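Local coordinates for protein dual specificity phosphatase 28 (Homo sapiens, PDB 5Y15) that hydrolyses a synthetic aryl phosphate in vitro but has almost no detectable activity on phosphotyrosine, even less on phosphothreonine and none on phosphoserine, at residues 53-58 and 121-126; 70-75 and 87-92. The protein carries 2 engineered substitutions. All coordinates share one frame; numbering follows the deposited sequence.

Contact 1. Residues 53-58 and 121-126. Engineered in segment 121-126: Ser-124 (natural residue Cys). With PO4 (phosphate ion), chain C.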
loop_
_atom_site.group_PDB
_atom_site.type_symbol
_atom_site.label_atom_id
_atom_site.label_comp_id
_atom_site.label_asym_id
_atom_site.label_seq_id
_atom_site.Cartn_x
_atom_site.Cartn_y
_atom_site.Cartn_z
ATOM N N ARG A 53 13.954 0.452 14.135
ATOM C CA ARG A 53 15.163 -0.167 13.620
ATOM C C ARG A 53 14.888 -1.125 12.468
ATOM O O ARG A 53 15.807 -1.409 11.691
ATOM C CB ARG A 53 15.864 -0.885 14.773
ATOM C CG ARG A 53 15.912 0.014 16.027
ATOM C CD ARG A 53 16.938 1.131 15.849
ATOM N NE ARG A 53 17.043 2.065 16.977
ATOM C CZ ARG A 53 18.096 2.176 17.791
ATOM N NH1 ARG A 53 19.160 1.403 17.624
ATOM N NH2 ARG A 53 18.096 3.076 18.772
ATOM N N ALA A 54 13.631 -1.565 12.298
ATOM C CA ALA A 54 13.307 -2.593 11.307
ATOM C C ALA A 54 13.592 -2.136 9.881
ATOM O O ALA A 54 14.206 -2.868 9.097
ATOM C CB ALA A 54 11.843 -3.008 11.434
ATOM N N ALA A 55 13.155 -0.924 9.518
ATOM C CA ALA A 55 13.329 -0.488 8.138
ATOM C C ALA A 55 14.796 -0.299 7.784
ATOM O O ALA A 55 15.138 -0.312 6.596
ATOM C CB ALA A 55 12.547 0.798 7.885
ATOM N N GLY A 56 15.662 -0.152 8.792
ATOM C CA GLY A 56 17.097 -0.013 8.671
ATOM C C GLY A 56 17.872 -1.312 8.744
ATOM O O GLY A 56 19.103 -1.277 8.841
ATOM N N ALA A 57 17.197 -2.456 8.758
ATOM C CA ALA A 57 17.849 -3.770 8.677
ATOM C C ALA A 57 17.697 -4.383 7.286
ATOM O O ALA A 57 17.214 -5.507 7.146
ATOM C CB ALA A 57 17.299 -4.706 9.750
ATOM N N GLU A 58 18.112 -3.651 6.245
ATOM C CA GLU A 58 17.891 -4.017 4.844
ATOM C C GLU A 58 18.220 -5.466 4.486
ATOM O O GLU A 58 17.530 -6.072 3.653
ATOM C CB GLU A 58 18.705 -3.092 3.927
ATOM C CG GLU A 58 18.207 -1.641 3.864
ATOM C CD GLU A 58 18.659 -0.777 5.039
ATOM O OE1 GLU A 58 18.769 0.466 4.871
ATOM O OE2 GLU A 58 18.923 -1.353 6.114
ATOM N N LEU A 121 6.546 -6.532 6.083
ATOM C CA LEU A 121 7.067 -5.999 7.325
ATOM C C LEU A 121 6.131 -4.863 7.702
ATOM O O LEU A 121 5.922 -3.943 6.907
ATOM C CB LEU A 121 8.507 -5.496 7.159
ATOM C CG LEU A 121 8.868 -4.465 8.214
ATOM C CD1 LEU A 121 9.043 -5.164 9.560
ATOM C CD2 LEU A 121 10.089 -3.598 7.830
ATOM N N VAL A 122 5.521 -4.961 8.873
ATOM C CA VAL A 122 4.690 -3.907 9.439
ATOM C C VAL A 122 5.515 -3.288 10.551
ATOM O O VAL A 122 5.965 -4.004 11.453
ATOM C CB VAL A 122 3.369 -4.453 10.004
ATOM C CG1 VAL A 122 2.530 -3.349 10.582
ATOM C CG2 VAL A 122 2.569 -5.210 8.937
ATOM N N TYR A 123 5.729 -1.974 10.504
ATOM C CA TYR A 123 6.546 -1.378 11.547
ATOM C C TYR A 123 6.024 -0.016 11.965
ATOM O O TYR A 123 5.387 0.704 11.194
ATOM C CB TYR A 123 8.004 -1.282 11.123
ATOM C CG TYR A 123 8.332 -0.232 10.096
ATOM C CD1 TYR A 123 8.200 -0.499 8.743
ATOM C CD2 TYR A 123 8.830 1.011 10.479
ATOM C CE1 TYR A 123 8.512 0.454 7.795
ATOM C CE2 TYR A 123 9.157 1.967 9.544
ATOM C CZ TYR A 123 8.997 1.683 8.197
ATOM O OH TYR A 123 9.323 2.632 7.245
ATOM N N SER A 124 6.309 0.318 13.214
ATOM C CA SER A 124 6.003 1.617 13.779
ATOM C C SER A 124 7.232 2.020 14.573
ATOM O O SER A 124 8.226 1.287 14.616
ATOM C CB SER A 124 4.729 1.588 14.636
ATOM O OG SER A 124 4.875 0.704 15.737
ATOM N N LYS A 125 7.213 3.221 15.138
ATOM C CA LYS A 125 8.403 3.695 15.840
ATOM C C LYS A 125 8.830 2.710 16.926
ATOM O O LYS A 125 9.913 2.118 16.861
ATOM C CB LYS A 125 8.153 5.079 16.425
ATOM C CG LYS A 125 9.390 5.735 17.034
ATOM C CD LYS A 125 8.951 7.008 17.738
ATOM C CE LYS A 125 9.880 7.368 18.870
ATOM N NZ LYS A 125 9.323 8.547 19.563
ATOM N N ASN A 126 7.959 2.501 17.910
ATOM C CA ASN A 126 8.258 1.630 19.041
ATOM C C ASN A 126 8.011 0.148 18.748
ATOM O O ASN A 126 8.452 -0.705 19.528
ATOM C CB ASN A 126 7.472 2.101 20.267
ATOM C CG ASN A 126 7.848 3.541 20.681
ATOM O OD1 ASN A 126 9.008 3.922 20.586
ATOM N ND2 ASN A 126 6.875 4.325 21.139
HETATM P P PO4 C . 4.224 2.605 18.195
HETATM O O1 PO4 C . 4.542 1.135 17.955
HETATM O O2 PO4 C . 4.063 2.884 19.676
HETATM O O3 PO4 C . 2.899 2.902 17.560
HETATM O O4 PO4 C . 5.403 3.353 17.594
#

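Contact 2. Residues 70-75 and 87-92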
loop_
_atom_site.group_PDB
_atom_site.type_symbol
_atom_site.label_atom_id
_atom_site.label_comp_id
_atom_site.label_asym_id
_atom_site.label_seq_id
_atom_site.Cartn_x
_atom_site.Cartn_y
_atom_site.Cartn_z
ATOM N N VAL A 70 5.095 -1.873 5.526
ATOM C CA VAL A 70 3.945 -1.083 5.935
ATOM C C VAL A 70 4.428 -0.189 7.059
ATOM O O VAL A 70 4.661 -0.663 8.180
ATOM C CB VAL A 70 2.760 -1.948 6.384
ATOM C CG1 VAL A 70 1.553 -1.053 6.752
ATOM C CG2 VAL A 70 2.379 -2.975 5.296
ATOM N N ASN A 71 4.550 1.102 6.760
ATOM C CA ASN A 71 5.070 2.114 7.682
ATOM C C ASN A 71 3.845 2.749 8.313
ATOM O O ASN A 71 3.173 3.560 7.681
ATOM C CB ASN A 71 5.919 3.113 6.895
ATOM C CG ASN A 71 6.572 4.218 7.758
ATOM O OD1 ASN A 71 6.247 4.430 8.929
ATOM N ND2 ASN A 71 7.482 4.947 7.136
ATOM N N VAL A 72 3.516 2.349 9.537
ATOM C CA VAL A 72 2.313 2.872 10.214
ATOM C C VAL A 72 2.761 4.063 11.049
ATOM O O VAL A 72 2.960 3.989 12.269
ATOM C CB VAL A 72 1.614 1.794 11.048
ATOM C CG1 VAL A 72 0.162 2.208 11.340
ATOM C CG2 VAL A 72 1.686 0.417 10.342
ATOM N N SER A 73 2.869 5.222 10.396
ATOM C CA SER A 73 3.244 6.446 11.095
ATOM C C SER A 73 3.137 7.617 10.143
ATOM O O SER A 73 3.123 7.453 8.924
ATOM C CB SER A 73 4.674 6.395 11.627
ATOM O OG SER A 73 5.544 6.584 10.537
ATOM N N ARG A 74 3.176 8.815 10.716
ATOM C CA ARG A 74 3.171 10.005 9.889
ATOM C C ARG A 74 4.569 10.502 9.612
ATOM O O ARG A 74 4.800 11.075 8.545
ATOM C CB ARG A 74 2.374 11.117 10.570
ATOM C CG ARG A 74 0.916 10.779 10.753
ATOM C CD ARG A 74 0.198 11.969 11.332
ATOM N NE ARG A 74 -1.214 11.717 11.584
ATOM C CZ ARG A 74 -2.187 12.142 10.789
ATOM N NH1 ARG A 74 -1.881 12.814 9.685
ATOM N NH2 ARG A 74 -3.456 11.889 11.083
ATOM N N GLN A 75 5.536 10.175 10.477
ATOM C CA GLN A 75 6.837 10.818 10.407
ATOM C C GLN A 75 7.993 9.846 10.436
ATOM O O GLN A 75 9.134 10.307 10.382
ATOM C CB GLN A 75 7.048 11.762 11.611
ATOM C CG GLN A 75 5.992 12.816 11.867
ATOM C CD GLN A 75 5.746 13.708 10.684
ATOM O OE1 GLN A 75 6.590 13.822 9.790
ATOM N NE2 GLN A 75 4.591 14.368 10.675
ATOM N N LEU A 87 4.107 1.141 1.840
ATOM C CA LEU A 87 2.798 1.731 2.080
ATOM C C LEU A 87 2.864 2.470 3.405
ATOM O O LEU A 87 3.115 1.847 4.445
ATOM C CB LEU A 87 1.707 0.649 2.105
ATOM C CG LEU A 87 0.335 1.094 2.619
ATOM C CD1 LEU A 87 -0.292 2.078 1.669
ATOM C CD2 LEU A 87 -0.580 -0.127 2.783
ATOM N N ARG A 88 2.626 3.784 3.380
ATOM C CA ARG A 88 2.593 4.563 4.605
ATOM C C ARG A 88 1.144 4.703 5.022
ATOM O O ARG A 88 0.299 5.101 4.212
ATOM C CB ARG A 88 3.216 5.962 4.432
ATOM C CG ARG A 88 2.956 6.886 5.654
ATOM C CD ARG A 88 3.652 8.287 5.583
ATOM N NE ARG A 88 5.061 8.215 5.231
ATOM C CZ ARG A 88 6.038 8.110 6.128
ATOM N NH1 ARG A 88 5.740 8.048 7.428
ATOM N NH2 ARG A 88 7.300 8.049 5.728
ATOM N N VAL A 89 0.863 4.362 6.274
ATOM C CA VAL A 89 -0.448 4.521 6.892
ATOM C C VAL A 89 -0.316 5.656 7.893
ATOM O O VAL A 89 0.212 5.452 8.989
ATOM C CB VAL A 89 -0.900 3.198 7.532
ATOM C CG1 VAL A 89 -2.256 3.317 8.230
ATOM C CG2 VAL A 89 -0.968 2.161 6.459
ATOM N N PRO A 90 -0.755 6.860 7.541
ATOM C CA PRO A 90 -0.387 8.057 8.310
ATOM C C PRO A 90 -1.205 8.276 9.561
ATOM O O PRO A 90 -2.270 8.903 9.504
ATOM C CB PRO A 90 -0.609 9.203 7.313
ATOM C CG PRO A 90 -1.509 8.682 6.269
ATOM C CD PRO A 90 -1.658 7.172 6.425
ATOM N N VAL A 91 -0.748 7.741 10.688
ATOM C CA VAL A 91 -1.400 7.984 11.966
ATOM C C VAL A 91 -0.322 8.167 13.014
ATOM O O VAL A 91 0.760 7.577 12.933
ATOM C CB VAL A 91 -2.375 6.845 12.405
ATOM C CG1 VAL A 91 -3.587 6.767 11.514
ATOM C CG2 VAL A 91 -1.650 5.477 12.443
ATOM N N PHE A 92 -0.613 9.025 13.987
ATOM C CA PHE A 92 0.217 9.061 15.174
ATOM C C PHE A 92 -0.244 7.943 16.098
ATOM O O PHE A 92 -1.363 7.433 15.996
ATOM C CB PHE A 92 0.102 10.397 15.935
ATOM C CG PHE A 92 0.764 11.583 15.258
ATOM C CD1 PHE A 92 2.121 11.589 14.984
ATOM C CD2 PHE A 92 0.023 12.707 14.952
ATOM C CE1 PHE A 92 2.725 12.688 14.382
ATOM C CE2 PHE A 92 0.617 13.825 14.349
ATOM C CZ PHE A 92 1.971 13.808 14.062
#

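Contact 1. Residues 53-58 and 121-126
The backbone N of Asn-126 donates to phosphate O4 at 2.7 Å in a nearly straight bond (164°), and the amides of Arg-128, Ser-129 and Arg-130 also hold the ion. This is the phosphate-binding loop of the protein tyrosine phosphatases, entered at the end of strand 119-123; engineered Ser-124 replaces the cysteine inferred to form the phosphocysteine intermediate.

On the strand itself, the methyl of Ala-55 lies over one face of the Tyr-123 ring in a CH-pi contact, with CB 4.1 Å from the ring centroid and 27° off its normal, displaced toward CZ. Chi1 of Tyr-123 is 73°, which sets CG between the backbone N and carbonyl carbon and turns the ring to meet Ala-55. The far end of the ring is held by a hydrogen bond from its hydroxyl to Pro-77 O. Next to it, the methyl of Ala-54 packs against both branches of Leu-121, with CB 4.0 Å from CD1, and reaches the CB of Tyr-123. Segment 53-58, leading into helix 58-63, thus meets the strand through apolar contacts, while the phosphate is held at the far end of 121-126, chiefly by backbone amides.

Contact 2. Residues 70-75 and 87-92
Asn-71 is tied to segment 87-92 through both of its backbone polar groups: its N donates to Leu-87 O at 2.8 Å, and its O accepts from Val-89 N at the same length. The two bonds bracket Arg-88, as in a parallel ladder, and Arg-88 CA makes a CA-H...O contact with Asn-71 O.

A second set of bonds involves the side chains. The bend of Arg-88 at chi3 (-49°) folds its guanidinium back so that NH1 reaches Ser-73 O at 3.1 Å; the oxygen lies near the guanidinium plane, but the donor stands above the carbonyl plane. The amide nitrogen of Asn-71 lies over one face of this group, and both it and Arg-88 NH2 donate to Gln-76 O. Ser-73 OG donates to Asn-71 OD1 (2.8 Å), which helps set the rotation of the amide.

Strands 66-71 and 85-88 are parallel neighbours in the central sheet of the phosphatase fold. Strand 85-88 is outermost within the chain, and the sheet continues antiparallel into the second subunit of the crystal assembly.

Apolar contacts lie on the face bearing Val-70. Its CG1 meets Val-89 CG2, while Val-72 CG1 packs alongside Val-91 CG2 at 3.9 Å. Thr-106 and Met-110 of helix 100-115 lie against Val-70, and Leu-99 touches Val-72, Val-89 and Val-91.

The contacts of Arg-74 combine charge and aromatic packing. Extended from CG to NE, its chain lays CD over the face of Phe-92, 3.6 Å from the centroid and 13° off the normal. Pro-90 O sits 3.4 Å above the guanidinium plane, over its centre. Glu-97 OE1 forms a salt bridge with Arg-74 NE and also accepts from Phe-92 N.

Both contacts are largely buried and belong to one sheet: strand 119-123 of contact 1 lies beside strand 66-71 of contact 2, with Leu-121 O and Tyr-123 N probably hydrogen-bonded to the N and O of Val-70. Contact 1 sets a loop on the strand by two alanine methyls set against a leucine and a tyrosine ring, whereas contact 2 is a strand pairing that gives way to polar and charged side chains. Contact 2 also reaches the surface, through Gln-75 and Phe-92, and the second subunit. Val-72 brings it toward the catalytic loop, its side chain about 5 Å from that of engineered Ser-124. Arg-130 joins them, its N binding the phosphate and its NH1 bonding Val-91 O.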